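Local coordinates for P-granule scaffold (Caenorhabditis japonica, PDB 5W4A), which probably acts as a scaffold of P granules, the nematode germ granules in which mRNAs are repressed, at residues A44-G49 against K53-D58; T16-N21 against Y173-I178; D79-L82 against D87-T90; G180-D185 against V192-F197; I63-G68 against G72-S77. All blocks are in the same frame, centred on the assembly; numbering follows the deposited sequence.

Interaction 1 (A44-G49 against K53-D58); sequences AAYVFG and KKPSVD. With EDO (1,2-ethanediol), chain T.
Y46 and the run K53-P55 pack against each other where helix 42-47 gives way to an extended linker leading into helix 57-64, a helix-loop-helix connection on the surface of this mainly helical domain. Helix 42-47 closes in a Schellman motif at G49, whose positive phi suits glycine; at the far end S56 is the N-cap of the next helix, its OG bonded to D59 N. Across the contact there is no hydrogen bond, and the Y46 ring does most of the work. Its CG stands anti to the backbone N (chi1 -176°), which lays the ring alongside K54, both side chains pointing the same way. A CH-pi contact follows: K54 CA sits over one ring face, 4.1 Å from the Y46 ring centroid. Apolar packing adds P55, whose CD meets Y46 CB at 3.6 Å, the two side chains crossing at about a right angle. K177 of helix 169-179 makes a cation-pi contact with the same ring. With an alanine in place of this tyrosine, K54 CA and K177 would probably lose their aromatic partner and a gap would open beside P55. The linker carbonyl also comes close, with Y46 CD1 3.3 Å from K53 O.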
# COMPACT_ATOMS: atom_id res chain seq x y z
N ALA C 44 -24.12 2.08 -14.58
CA ALA C 44 -23.86 0.65 -14.52
C ALA C 44 -23.58 0.07 -15.90
O ALA C 44 -22.66 -0.75 -16.06
CB ALA C 44 -25.02 -0.08 -13.86
N ALA C 45 -24.35 0.47 -16.91
CA ALA C 45 -24.14 -0.12 -18.23
C ALA C 45 -22.76 0.19 -18.76
O ALA C 45 -22.12 -0.67 -19.38
CB ALA C 45 -25.22 0.38 -19.20
N TYR C 46 -22.28 1.41 -18.55
CA TYR C 46 -20.95 1.78 -19.01
C TYR C 46 -19.86 1.05 -18.24
O TYR C 46 -18.92 0.52 -18.84
CB TYR C 46 -20.77 3.28 -18.88
CG TYR C 46 -19.47 3.79 -19.42
CD1 TYR C 46 -19.28 3.87 -20.78
CD2 TYR C 46 -18.46 4.23 -18.57
CE1 TYR C 46 -18.11 4.36 -21.31
CE2 TYR C 46 -17.27 4.72 -19.09
CZ TYR C 46 -17.10 4.79 -20.46
OH TYR C 46 -15.94 5.28 -21.02
N VAL C 47 -19.95 1.04 -16.91
CA VAL C 47 -18.92 0.40 -16.09
C VAL C 47 -18.74 -1.08 -16.46
O VAL C 47 -17.60 -1.59 -16.51
CB VAL C 47 -19.27 0.55 -14.60
CG1 VAL C 47 -18.46 -0.42 -13.76
CG2 VAL C 47 -19.01 1.99 -14.16
N PHE C 48 -19.84 -1.79 -16.68
CA PHE C 48 -19.83 -3.24 -16.88
C PHE C 48 -19.70 -3.61 -18.35
O PHE C 48 -19.80 -4.80 -18.69
CB PHE C 48 -21.09 -3.86 -16.24
CG PHE C 48 -20.96 -3.98 -14.76
CD1 PHE C 48 -21.33 -2.95 -13.90
CD2 PHE C 48 -20.38 -5.12 -14.20
CE1 PHE C 48 -21.12 -3.06 -12.53
CE2 PHE C 48 -20.16 -5.21 -12.84
CZ PHE C 48 -20.56 -4.21 -12.00
N GLY C 49 -19.50 -2.63 -19.23
CA GLY C 49 -19.21 -2.90 -20.62
C GLY C 49 -20.41 -3.22 -21.46
O GLY C 49 -20.24 -3.73 -22.58
N LYS C 53 -21.86 4.25 -24.14
CA LYS C 53 -22.34 5.59 -23.82
C LYS C 53 -21.88 5.98 -22.42
O LYS C 53 -22.21 5.30 -21.44
CB LYS C 53 -23.87 5.63 -23.92
CG LYS C 53 -24.51 6.95 -23.49
CD LYS C 53 -26.02 6.78 -23.21
CE LYS C 53 -26.46 7.54 -21.94
NZ LYS C 53 -27.78 7.06 -21.39
N LYS C 54 -21.10 7.06 -22.32
CA LYS C 54 -20.63 7.52 -21.03
C LYS C 54 -21.79 8.09 -20.22
O LYS C 54 -22.61 8.84 -20.75
CB LYS C 54 -19.53 8.58 -21.18
CG LYS C 54 -18.33 8.15 -22.01
CD LYS C 54 -17.44 9.35 -22.33
CE LYS C 54 -16.21 8.95 -23.15
NZ LYS C 54 -15.19 10.05 -23.20
N PRO C 55 -21.89 7.77 -18.94
CA PRO C 55 -22.93 8.39 -18.11
C PRO C 55 -22.67 9.88 -17.94
O PRO C 55 -21.54 10.35 -18.02
CB PRO C 55 -22.82 7.65 -16.77
CG PRO C 55 -21.41 7.12 -16.77
CD PRO C 55 -21.07 6.81 -18.17
N SER C 56 -23.75 10.61 -17.67
CA SER C 56 -23.65 12.01 -17.31
C SER C 56 -23.26 12.16 -15.84
O SER C 56 -23.32 11.21 -15.06
CB SER C 56 -24.97 12.73 -17.57
OG SER C 56 -25.97 12.22 -16.70
N VAL C 57 -22.86 13.38 -15.48
CA VAL C 57 -22.67 13.72 -14.07
C VAL C 57 -23.94 13.39 -13.29
O VAL C 57 -23.90 12.76 -12.23
CB VAL C 57 -22.28 15.21 -13.91
CG1 VAL C 57 -22.41 15.68 -12.48
CG2 VAL C 57 -20.85 15.42 -14.34
N ASP C 58 -25.10 13.80 -13.81
CA ASP C 58 -26.35 13.53 -13.12
C ASP C 58 -26.58 12.03 -12.92
O ASP C 58 -26.98 11.59 -11.84
CB ASP C 58 -27.53 14.15 -13.88
CG ASP C 58 -28.89 13.67 -13.35
OD1 ASP C 58 -29.29 14.10 -12.25
OD2 ASP C 58 -29.54 12.85 -14.03
C1 EDO T . -14.01 9.15 -19.70
O1 EDO T . -14.11 10.54 -20.03
C2 EDO T . -15.38 8.50 -19.49
O2 EDO T . -16.28 9.30 -18.70

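Interaction 2 (T16-N21 against Y173-I178); sequences TYFFPN and YVFTKI. With EDO (1,2-ethanediol), chain T; EDO (1,2-ethanediol), chain Q.
A buried aromatic cluster joins the turn ahead of helix 20-28 to helix 169-179, close to the centre of the chain: F18 and F19 from the turn meet V174 and F175 from the helix, with no hydrogen bond between the segments. F175 is shared by both phenylalanines. Its edge is directed at one face of F18 in a T-shaped pair with planes at 75°, F175 CE2 lying 3.6 Å from F18 CD1, while Y17 CD2 covers the opposite F18 face. F175 in turn offers a face to the edge of F19, ring centroids 5.0 Å apart. V174 completes the group: with CG1 anti to its own backbone N (chi1 176°), this methyl lies over a face of F19, 3.5 Å from the F19 ring centroid, a CH-pi contact. Replacing F19 by an alanine would probably open a gap under V174 CG1 and leave that face of F175 without its edge partner. The turn is held in shape by F19 N, which donates to T16 OG1 over 3.0 Å; D171 of helix 169-179 accepts from Y17 N and F18 N through OD2. The result is an aromatic cluster beside a turn that carries an ST motif, with F19 as N-cap residue.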
# COMPACT_ATOMS: atom_id res chain seq x y z
N THR C 16 -16.68 -3.20 -2.06
CA THR C 16 -16.64 -1.78 -2.44
C THR C 16 -16.67 -0.87 -1.21
O THR C 16 -17.31 -1.17 -0.21
CB THR C 16 -17.80 -1.46 -3.41
OG1 THR C 16 -17.71 -0.09 -3.82
CG2 THR C 16 -19.15 -1.69 -2.81
N TYR C 17 -15.93 0.24 -1.29
CA TYR C 17 -16.11 1.37 -0.38
C TYR C 17 -16.87 2.50 -1.08
O TYR C 17 -17.88 3.00 -0.56
CB TYR C 17 -14.76 1.90 0.17
CG TYR C 17 -15.02 3.14 0.94
CD1 TYR C 17 -15.68 3.10 2.17
CD2 TYR C 17 -14.71 4.39 0.40
CE1 TYR C 17 -16.05 4.24 2.83
CE2 TYR C 17 -15.06 5.54 1.06
CZ TYR C 17 -15.72 5.46 2.27
OH TYR C 17 -16.08 6.59 2.95
N PHE C 18 -16.40 2.89 -2.27
CA PHE C 18 -16.85 4.13 -2.91
C PHE C 18 -18.16 3.98 -3.68
O PHE C 18 -18.82 4.99 -3.96
CB PHE C 18 -15.77 4.65 -3.87
CG PHE C 18 -14.55 5.21 -3.19
CD1 PHE C 18 -13.41 4.43 -3.01
CD2 PHE C 18 -14.54 6.53 -2.73
CE1 PHE C 18 -12.29 4.95 -2.39
CE2 PHE C 18 -13.41 7.05 -2.12
CZ PHE C 18 -12.30 6.26 -1.93
N PHE C 19 -18.56 2.76 -4.04
CA PHE C 19 -19.68 2.53 -4.97
C PHE C 19 -20.67 1.46 -4.49
O PHE C 19 -21.07 0.59 -5.27
CB PHE C 19 -19.13 2.16 -6.35
CG PHE C 19 -18.25 3.23 -6.96
CD1 PHE C 19 -18.81 4.38 -7.45
CD2 PHE C 19 -16.86 3.07 -7.01
CE1 PHE C 19 -18.00 5.39 -8.02
CE2 PHE C 19 -16.06 4.06 -7.57
CZ PHE C 19 -16.65 5.22 -8.07
N PRO C 20 -21.11 1.51 -3.24
CA PRO C 20 -22.05 0.44 -2.80
C PRO C 20 -23.36 0.36 -3.57
O PRO C 20 -23.83 -0.76 -3.84
CB PRO C 20 -22.29 0.78 -1.33
CG PRO C 20 -21.94 2.21 -1.19
CD PRO C 20 -20.83 2.45 -2.14
N ASN C 21 -23.99 1.49 -3.93
CA ASN C 21 -25.27 1.37 -4.64
C ASN C 21 -25.05 0.90 -6.08
O ASN C 21 -25.94 0.24 -6.64
CB ASN C 21 -26.01 2.71 -4.60
CG ASN C 21 -27.47 2.58 -5.01
OD1 ASN C 21 -28.15 1.62 -4.63
ND2 ASN C 21 -27.97 3.57 -5.75
N TYR C 173 -11.26 -0.09 -10.56
CA TYR C 173 -11.75 -0.30 -11.93
C TYR C 173 -12.79 0.73 -12.32
O TYR C 173 -12.74 1.30 -13.42
CB TYR C 173 -12.31 -1.72 -12.07
CG TYR C 173 -12.66 -2.05 -13.50
CD1 TYR C 173 -11.65 -2.23 -14.45
CD2 TYR C 173 -13.97 -2.12 -13.92
CE1 TYR C 173 -11.93 -2.49 -15.76
CE2 TYR C 173 -14.27 -2.42 -15.28
CZ TYR C 173 -13.24 -2.59 -16.16
OH TYR C 173 -13.44 -2.85 -17.51
N VAL C 174 -13.77 0.98 -11.44
CA VAL C 174 -14.79 1.99 -11.72
C VAL C 174 -14.16 3.35 -11.93
O VAL C 174 -14.46 4.05 -12.90
CB VAL C 174 -15.84 2.04 -10.60
CG1 VAL C 174 -16.85 3.16 -10.85
CG2 VAL C 174 -16.61 0.70 -10.46
N PHE C 175 -13.27 3.77 -11.01
CA PHE C 175 -12.60 5.07 -11.20
C PHE C 175 -11.83 5.12 -12.51
O PHE C 175 -11.84 6.14 -13.21
CB PHE C 175 -11.65 5.39 -10.04
CG PHE C 175 -12.33 5.84 -8.75
CD1 PHE C 175 -13.10 7.01 -8.74
CD2 PHE C 175 -12.17 5.14 -7.55
CE1 PHE C 175 -13.72 7.46 -7.56
CE2 PHE C 175 -12.77 5.61 -6.37
CZ PHE C 175 -13.56 6.75 -6.38
N THR C 176 -11.13 4.04 -12.86
CA THR C 176 -10.39 4.02 -14.11
C THR C 176 -11.32 4.24 -15.29
O THR C 176 -11.02 5.03 -16.20
CB THR C 176 -9.64 2.69 -14.24
OG1 THR C 176 -8.58 2.65 -13.26
CG2 THR C 176 -9.04 2.51 -15.61
N LYS C 177 -12.48 3.56 -15.29
CA LYS C 177 -13.44 3.70 -16.39
C LYS C 177 -13.99 5.12 -16.46
O LYS C 177 -14.03 5.73 -17.54
CB LYS C 177 -14.59 2.69 -16.21
CG LYS C 177 -14.23 1.22 -16.45
CD LYS C 177 -14.07 0.88 -17.93
CE LYS C 177 -15.40 1.02 -18.67
NZ LYS C 177 -15.31 0.52 -20.07
N ILE C 178 -14.44 5.68 -15.31
CA ILE C 178 -15.15 6.96 -15.32
C ILE C 178 -14.21 8.12 -15.56
O ILE C 178 -14.58 9.11 -16.22
CB ILE C 178 -15.93 7.13 -14.01
CG1 ILE C 178 -17.02 6.06 -13.93
CG2 ILE C 178 -16.50 8.55 -13.88
CD1 ILE C 178 -18.12 6.21 -14.97
C1 EDO T . -14.01 9.15 -19.70
O1 EDO T . -14.11 10.54 -20.03
C2 EDO T . -15.38 8.50 -19.49
O2 EDO T . -16.28 9.30 -18.70
C1 EDO Q . -15.31 12.65 -15.15
O1 EDO Q . -14.53 12.33 -16.32
C2 EDO Q . -16.76 12.97 -15.54
O2 EDO Q . -17.49 11.77 -15.79

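Interaction 3 (D79-L82 against D87-T90); sequences DTLL and DFLT
L81 and L82, in the last turns of helix 71-84, run past F88 and L89 with their backbones close together: the CA atoms of L81 and F88 are 5.4 Å apart and those of L82 and L89 6.5 Å. These are two consecutive helices joined by a short connection, leading from helix 71-84 into helix 89-100. The closeness brings main chain against side chain as well, L81 O lying 3.6 Å from F88 CB. No hydrogen bond crosses; the side-chain contacts are apolar. The L81 and F88 side chains cross at about a right angle, and the L81 CD2 methyl comes obliquely to the ring, 3.7 Å from F88 CD2. With F88 CG anti to the carbonyl carbon (chi1 -62°), the ring is directed to V57 and I60 of helix 57-64, so that a third helix shares this residue. L81 likewise has further neighbours, touching L64 and F65 on one hand and F92 of helix 89-100 on the other. The second leucine pair is looser and nearer the surface, for L89 is exposed. There a single methyl-to-methyl approach makes the contact, L82 CD2 standing 4.1 Å from L89 CD1.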
# COMPACT_ATOMS: atom_id res chain seq x y z
N ASP C 79 -17.06 11.31 -0.29
CA ASP C 79 -15.71 10.83 -0.59
C ASP C 79 -15.57 10.55 -2.08
O ASP C 79 -14.59 10.94 -2.71
CB ASP C 79 -15.36 9.55 0.18
CG ASP C 79 -14.94 9.76 1.62
OD1 ASP C 79 -14.77 10.89 2.11
OD2 ASP C 79 -14.75 8.72 2.30
N THR C 80 -16.54 9.84 -2.65
CA THR C 80 -16.50 9.52 -4.08
C THR C 80 -16.49 10.80 -4.92
O THR C 80 -15.72 10.90 -5.87
CB THR C 80 -17.67 8.62 -4.45
OG1 THR C 80 -17.67 7.55 -3.48
CG2 THR C 80 -17.52 8.06 -5.87
N LEU C 81 -17.30 11.79 -4.55
CA LEU C 81 -17.30 13.05 -5.29
C LEU C 81 -15.90 13.70 -5.27
O LEU C 81 -15.41 14.19 -6.30
CB LEU C 81 -18.33 14.01 -4.70
CG LEU C 81 -19.81 13.66 -4.81
CD1 LEU C 81 -20.61 14.76 -4.12
CD2 LEU C 81 -20.27 13.49 -6.24
N LEU C 82 -15.24 13.72 -4.12
CA LEU C 82 -13.90 14.30 -4.06
C LEU C 82 -12.93 13.55 -4.96
O LEU C 82 -12.09 14.16 -5.63
CB LEU C 82 -13.37 14.30 -2.64
CG LEU C 82 -14.08 15.23 -1.67
CD1 LEU C 82 -13.44 15.12 -0.31
CD2 LEU C 82 -14.01 16.67 -2.19
N ASP C 87 -15.40 18.27 -11.66
CA ASP C 87 -16.78 18.28 -12.14
C ASP C 87 -17.78 17.90 -11.05
O ASP C 87 -18.99 17.98 -11.30
CB ASP C 87 -16.95 17.31 -13.32
CG ASP C 87 -16.28 17.81 -14.58
OD1 ASP C 87 -16.00 19.03 -14.67
OD2 ASP C 87 -16.04 16.99 -15.48
N PHE C 88 -17.32 17.47 -9.88
CA PHE C 88 -18.19 17.03 -8.81
C PHE C 88 -18.03 17.86 -7.54
O PHE C 88 -18.73 17.59 -6.55
CB PHE C 88 -17.94 15.54 -8.53
CG PHE C 88 -18.26 14.66 -9.72
CD1 PHE C 88 -17.32 14.43 -10.71
CD2 PHE C 88 -19.51 14.08 -9.85
CE1 PHE C 88 -17.61 13.64 -11.80
CE2 PHE C 88 -19.81 13.28 -10.94
CZ PHE C 88 -18.85 13.06 -11.92
N LEU C 89 -17.18 18.88 -7.56
CA LEU C 89 -16.88 19.63 -6.34
C LEU C 89 -18.01 20.57 -5.94
O LEU C 89 -18.22 20.83 -4.75
CB LEU C 89 -15.59 20.41 -6.51
CG LEU C 89 -15.04 21.14 -5.29
CD1 LEU C 89 -14.65 20.20 -4.15
CD2 LEU C 89 -13.83 21.96 -5.71
N THR C 90 -18.76 21.09 -6.91
CA THR C 90 -19.92 21.89 -6.56
C THR C 90 -20.98 21.03 -5.89
O THR C 90 -21.58 21.45 -4.89
CB THR C 90 -20.47 22.59 -7.80
OG1 THR C 90 -19.47 23.50 -8.29
CG2 THR C 90 -21.73 23.37 -7.47

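Interaction 4 (G180-D185 against V192-F197)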
# COMPACT_ATOMS: atom_id res chain seq x y z
N GLY C 180 -11.29 7.92 -17.17
CA GLY C 180 -10.50 7.75 -18.38
C GLY C 180 -9.02 7.55 -18.10
O GLY C 180 -8.18 8.13 -18.80
N LEU C 181 -8.69 6.76 -17.09
CA LEU C 181 -7.30 6.60 -16.71
C LEU C 181 -6.57 5.52 -17.49
O LEU C 181 -5.35 5.37 -17.31
CB LEU C 181 -7.18 6.31 -15.20
CG LEU C 181 -7.90 7.34 -14.33
CD1 LEU C 181 -7.81 6.96 -12.87
CD2 LEU C 181 -7.37 8.74 -14.55
N GLU C 182 -7.26 4.72 -18.31
CA GLU C 182 -6.59 3.70 -19.12
C GLU C 182 -6.00 4.35 -20.37
O GLU C 182 -6.72 4.95 -21.17
CB GLU C 182 -7.57 2.58 -19.47
CG GLU C 182 -6.86 1.43 -20.18
CD GLU C 182 -7.79 0.27 -20.55
OE1 GLU C 182 -8.99 0.32 -20.22
OE2 GLU C 182 -7.29 -0.69 -21.17
N ASP C 183 -4.68 4.24 -20.53
CA ASP C 183 -4.01 4.75 -21.72
C ASP C 183 -2.85 3.80 -22.02
O ASP C 183 -2.72 2.75 -21.38
CB ASP C 183 -3.59 6.21 -21.54
CG ASP C 183 -2.46 6.41 -20.51
OD1 ASP C 183 -1.77 5.44 -20.12
OD2 ASP C 183 -2.25 7.56 -20.10
N GLU C 184 -2.01 4.15 -23.00
CA GLU C 184 -0.95 3.22 -23.38
C GLU C 184 0.02 2.93 -22.22
O GLU C 184 0.56 1.82 -22.14
CB GLU C 184 -0.18 3.78 -24.60
CG GLU C 184 0.57 5.07 -24.33
CD GLU C 184 1.21 5.67 -25.58
OE1 GLU C 184 0.98 5.15 -26.69
OE2 GLU C 184 1.95 6.67 -25.44
N ASP C 185 0.22 3.89 -21.31
CA ASP C 185 1.13 3.69 -20.18
C ASP C 185 0.51 2.84 -19.07
O ASP C 185 1.23 2.11 -18.40
CB ASP C 185 1.55 5.05 -19.62
CG ASP C 185 2.28 5.92 -20.65
OD1 ASP C 185 3.09 5.33 -21.39
OD2 ASP C 185 2.00 7.13 -20.73
N VAL C 192 -4.59 -6.02 -15.13
CA VAL C 192 -4.47 -6.78 -13.90
C VAL C 192 -5.61 -6.44 -12.93
O VAL C 192 -6.20 -7.33 -12.29
CB VAL C 192 -3.09 -6.54 -13.25
CG1 VAL C 192 -3.02 -7.24 -11.90
CG2 VAL C 192 -1.97 -6.99 -14.19
N ILE C 193 -5.93 -5.15 -12.77
CA ILE C 193 -7.01 -4.72 -11.89
C ILE C 193 -8.33 -5.33 -12.35
O ILE C 193 -9.10 -5.86 -11.54
CB ILE C 193 -7.10 -3.19 -11.83
CG1 ILE C 193 -5.84 -2.62 -11.20
CG2 ILE C 193 -8.33 -2.74 -11.02
CD1 ILE C 193 -5.76 -1.10 -11.20
N ARG C 194 -8.60 -5.22 -13.64
CA ARG C 194 -9.80 -5.82 -14.22
C ARG C 194 -9.85 -7.31 -13.93
O ARG C 194 -10.89 -7.85 -13.50
CB ARG C 194 -9.84 -5.57 -15.71
CG ARG C 194 -11.09 -6.11 -16.43
CD ARG C 194 -11.00 -5.89 -17.93
NE ARG C 194 -11.04 -4.48 -18.33
CZ ARG C 194 -10.03 -3.77 -18.87
NH1 ARG C 194 -8.83 -4.32 -19.11
NH2 ARG C 194 -10.21 -2.49 -19.18
N ASP C 195 -8.74 -8.01 -14.16
CA ASP C 195 -8.72 -9.45 -13.93
C ASP C 195 -8.90 -9.81 -12.46
O ASP C 195 -9.56 -10.81 -12.16
CB ASP C 195 -7.44 -10.05 -14.49
CG ASP C 195 -7.46 -10.16 -16.01
OD1 ASP C 195 -8.55 -10.02 -16.62
OD2 ASP C 195 -6.38 -10.35 -16.62
N ASN C 196 -8.35 -9.01 -11.52
CA ASN C 196 -8.61 -9.22 -10.10
C ASN C 196 -10.11 -9.14 -9.79
O ASN C 196 -10.66 -9.97 -9.06
CB ASN C 196 -7.88 -8.19 -9.25
CG ASN C 196 -6.39 -8.42 -9.21
OD1 ASN C 196 -5.85 -9.45 -9.69
ND2 ASN C 196 -5.68 -7.44 -8.65
N PHE C 197 -10.78 -8.13 -10.35
CA PHE C 197 -12.22 -8.00 -10.15
C PHE C 197 -12.97 -9.16 -10.81
O PHE C 197 -13.84 -9.79 -10.16
CB PHE C 197 -12.70 -6.66 -10.70
CG PHE C 197 -14.19 -6.49 -10.61
CD1 PHE C 197 -14.86 -6.80 -9.45
CD2 PHE C 197 -14.89 -5.97 -11.67
CE1 PHE C 197 -16.27 -6.66 -9.35
CE2 PHE C 197 -16.30 -5.80 -11.56
CZ PHE C 197 -16.95 -6.14 -10.40
O HOH W 1 -6.31 -2.73 -20.20
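The R194 guanidinium is met at its edge by E182: OE1 of the glutamate lies in the guanidinium plane, and water 1 also sits at the edge. The carboxylate is turned 42° against the guanidinium, and OE1 receives the bond from above its own plane, 36° out of it. The result is a surface salt bridge between the loop after helix 169-179 and helix 187-201, across a helix-loop-helix connection; the loop opens with a Schellman motif at G180. R194 NH2 donates to E182 OE1 over 3.2 Å with a bent N-H...O angle of 139°, a single-pronged rather than a bidentate pairing. E182 stays extended, whereas R194 bends at chi3, and this lets the two side chains cross at about a right angle. R194 NE also donates to the OH of Y173 of helix 169-179, so the guanidinium is held from two directions and is probably less free to turn. Just before R194, V192 and I193 pack on L132 of the second subunit, and N196 ND2 bonds to L132 O of that subunit. Water 1 supplies a second, indirect link between the charged groups: it donates to E182 OE2 and accepts from R194 NH1, which lies 3.2 Å from the water oxygen.

Interaction 5 (I63-G68 against G72-S77)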
# COMPACT_ATOMS: atom_id res chain seq x y z
N ILE C 63 -26.94 7.64 -8.74
CA ILE C 63 -26.56 6.36 -8.16
C ILE C 63 -25.88 6.57 -6.80
O ILE C 63 -26.08 5.79 -5.87
CB ILE C 63 -25.65 5.59 -9.14
CG1 ILE C 63 -26.48 4.92 -10.24
CG2 ILE C 63 -24.78 4.53 -8.41
CD1 ILE C 63 -27.38 3.75 -9.77
N LEU C 64 -25.07 7.62 -6.69
CA LEU C 64 -24.35 7.89 -5.44
C LEU C 64 -25.28 8.36 -4.33
O LEU C 64 -25.07 8.05 -3.15
CB LEU C 64 -23.27 8.94 -5.68
CG LEU C 64 -22.06 8.50 -6.51
CD1 LEU C 64 -21.10 9.64 -6.59
CD2 LEU C 64 -21.38 7.24 -5.91
N PHE C 65 -26.31 9.13 -4.68
CA PHE C 65 -27.20 9.73 -3.69
C PHE C 65 -28.66 9.39 -4.00
O PHE C 65 -29.45 10.27 -4.36
CB PHE C 65 -27.01 11.25 -3.65
CG PHE C 65 -25.60 11.69 -3.29
CD1 PHE C 65 -25.23 11.87 -1.97
CD2 PHE C 65 -24.65 11.93 -4.28
CE1 PHE C 65 -23.96 12.28 -1.63
CE2 PHE C 65 -23.38 12.35 -3.95
CZ PHE C 65 -23.02 12.52 -2.62
N PRO C 66 -29.05 8.13 -3.83
CA PRO C 66 -30.46 7.76 -4.05
C PRO C 66 -31.37 8.37 -2.99
O PRO C 66 -30.94 8.79 -1.92
CB PRO C 66 -30.44 6.24 -3.96
CG PRO C 66 -29.26 5.91 -3.12
CD PRO C 66 -28.24 6.96 -3.43
N SER C 67 -32.66 8.43 -3.31
CA SER C 67 -33.62 8.97 -2.35
C SER C 67 -33.58 8.16 -1.07
O SER C 67 -33.45 6.93 -1.09
CB SER C 67 -35.04 8.96 -2.93
OG SER C 67 -35.97 9.39 -1.94
N GLY C 68 -33.66 8.87 0.06
CA GLY C 68 -33.62 8.24 1.36
C GLY C 68 -32.24 7.91 1.85
O GLY C 68 -32.10 7.21 2.86
N GLY C 72 -24.50 8.27 6.69
CA GLY C 72 -23.34 7.51 6.27
C GLY C 72 -23.26 7.32 4.77
O GLY C 72 -22.18 7.37 4.19
N THR C 73 -24.40 7.08 4.12
CA THR C 73 -24.41 6.98 2.66
C THR C 73 -23.96 8.29 2.02
O THR C 73 -23.16 8.29 1.09
CB THR C 73 -25.80 6.61 2.16
OG1 THR C 73 -26.08 5.25 2.53
CG2 THR C 73 -25.91 6.77 0.65
N ILE C 74 -24.47 9.40 2.53
CA ILE C 74 -24.12 10.71 1.98
C ILE C 74 -22.62 10.96 2.16
O ILE C 74 -21.94 11.39 1.23
CB ILE C 74 -24.98 11.81 2.63
CG1 ILE C 74 -26.45 11.67 2.19
CG2 ILE C 74 -24.48 13.23 2.29
CD1 ILE C 74 -27.44 12.43 3.10
N LEU C 75 -22.09 10.71 3.36
CA LEU C 75 -20.67 11.01 3.61
C LEU C 75 -19.76 10.13 2.76
O LEU C 75 -18.74 10.59 2.23
CB LEU C 75 -20.35 10.84 5.09
CG LEU C 75 -20.91 11.95 6.00
CD1 LEU C 75 -20.81 11.52 7.45
CD2 LEU C 75 -20.15 13.28 5.80
N THR C 76 -20.11 8.85 2.61
CA THR C 76 -19.35 7.94 1.77
C THR C 76 -19.36 8.41 0.32
O THR C 76 -18.31 8.50 -0.33
CB THR C 76 -19.94 6.54 1.94
OG1 THR C 76 -19.70 6.10 3.28
CG2 THR C 76 -19.31 5.54 0.95
N SER C 77 -20.54 8.78 -0.17
CA SER C 77 -20.63 9.24 -1.55
C SER C 77 -19.96 10.59 -1.75
O SER C 77 -19.47 10.87 -2.84
CB SER C 77 -22.09 9.28 -1.97
OG SER C 77 -22.53 7.96 -2.24
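S77 points toward the end of helix 57-64, and its two side-chain atoms do different jobs there. OG, anti to the carbonyl carbon (chi1 -77°), donates to L64 O over 2.7 Å. The donor stands 32° away from the carbonyl plane, with a C=O...O angle of 119°, so the approach is from the side of the carbonyl oxygen and not end-on. CB of the same serine lies over one face of the F65 ring, 3.7 Å from the F65 ring centroid, in a CH-pi contact displaced toward the rim, where F65 CZ comes nearest. F65 is the first residue past the helix. Its backbone leaves helical geometry and its ring swings across to helix 71-84, with CE1 3.6 Å from I74 O and 4.1 Å from the methyl I74 CG2. L64 CB also lies near the serine, 3.7 Å from S77 OG, while the T73 CG2 methyl approaches L64 O at 4.1 Å. Within helix 71-84, T76 OG1 and T76 N reach G72 O from opposite faces of its plane. Outside the pair, F65 has a cation-pi partner in R95 of helix 89-100 and touches L81 and M78. The two helices are joined by the short linker F65-D70. Chemically, a serine hydroxyl here takes up a main-chain carbonyl at a helix end, where the chain turns away and the usual backbone donor is probably not at hand, while the F65 ring packs on S77 CB beside it: a buried polar atom is satisfied inside a largely apolar junction of two helices.

In the fold
From the N terminus, T16-N21 is the first segment met, but interaction 2 closes only at 173-178, so its long loop encloses interactions 1, 5 and 3, which follow one another in series. Each of these three is a short closure between successive helices: 42-47 with 57-64, 57-64 with 71-84, and 71-84 with 89-100. Interactions 5 and 3 share helix 71-84 and touch through L64, F65, T80 and L81. Segment 16-21 reaches interactions 3 and 5 through Y17 to D79 and N21 to I63, and interaction 2 joins it to helix 169-179. Interaction 4 comes last, beyond that loop, joining the loop after helix 169-179 to helix 187-201 and meeting interaction 2 through Y173 and R194. None cross.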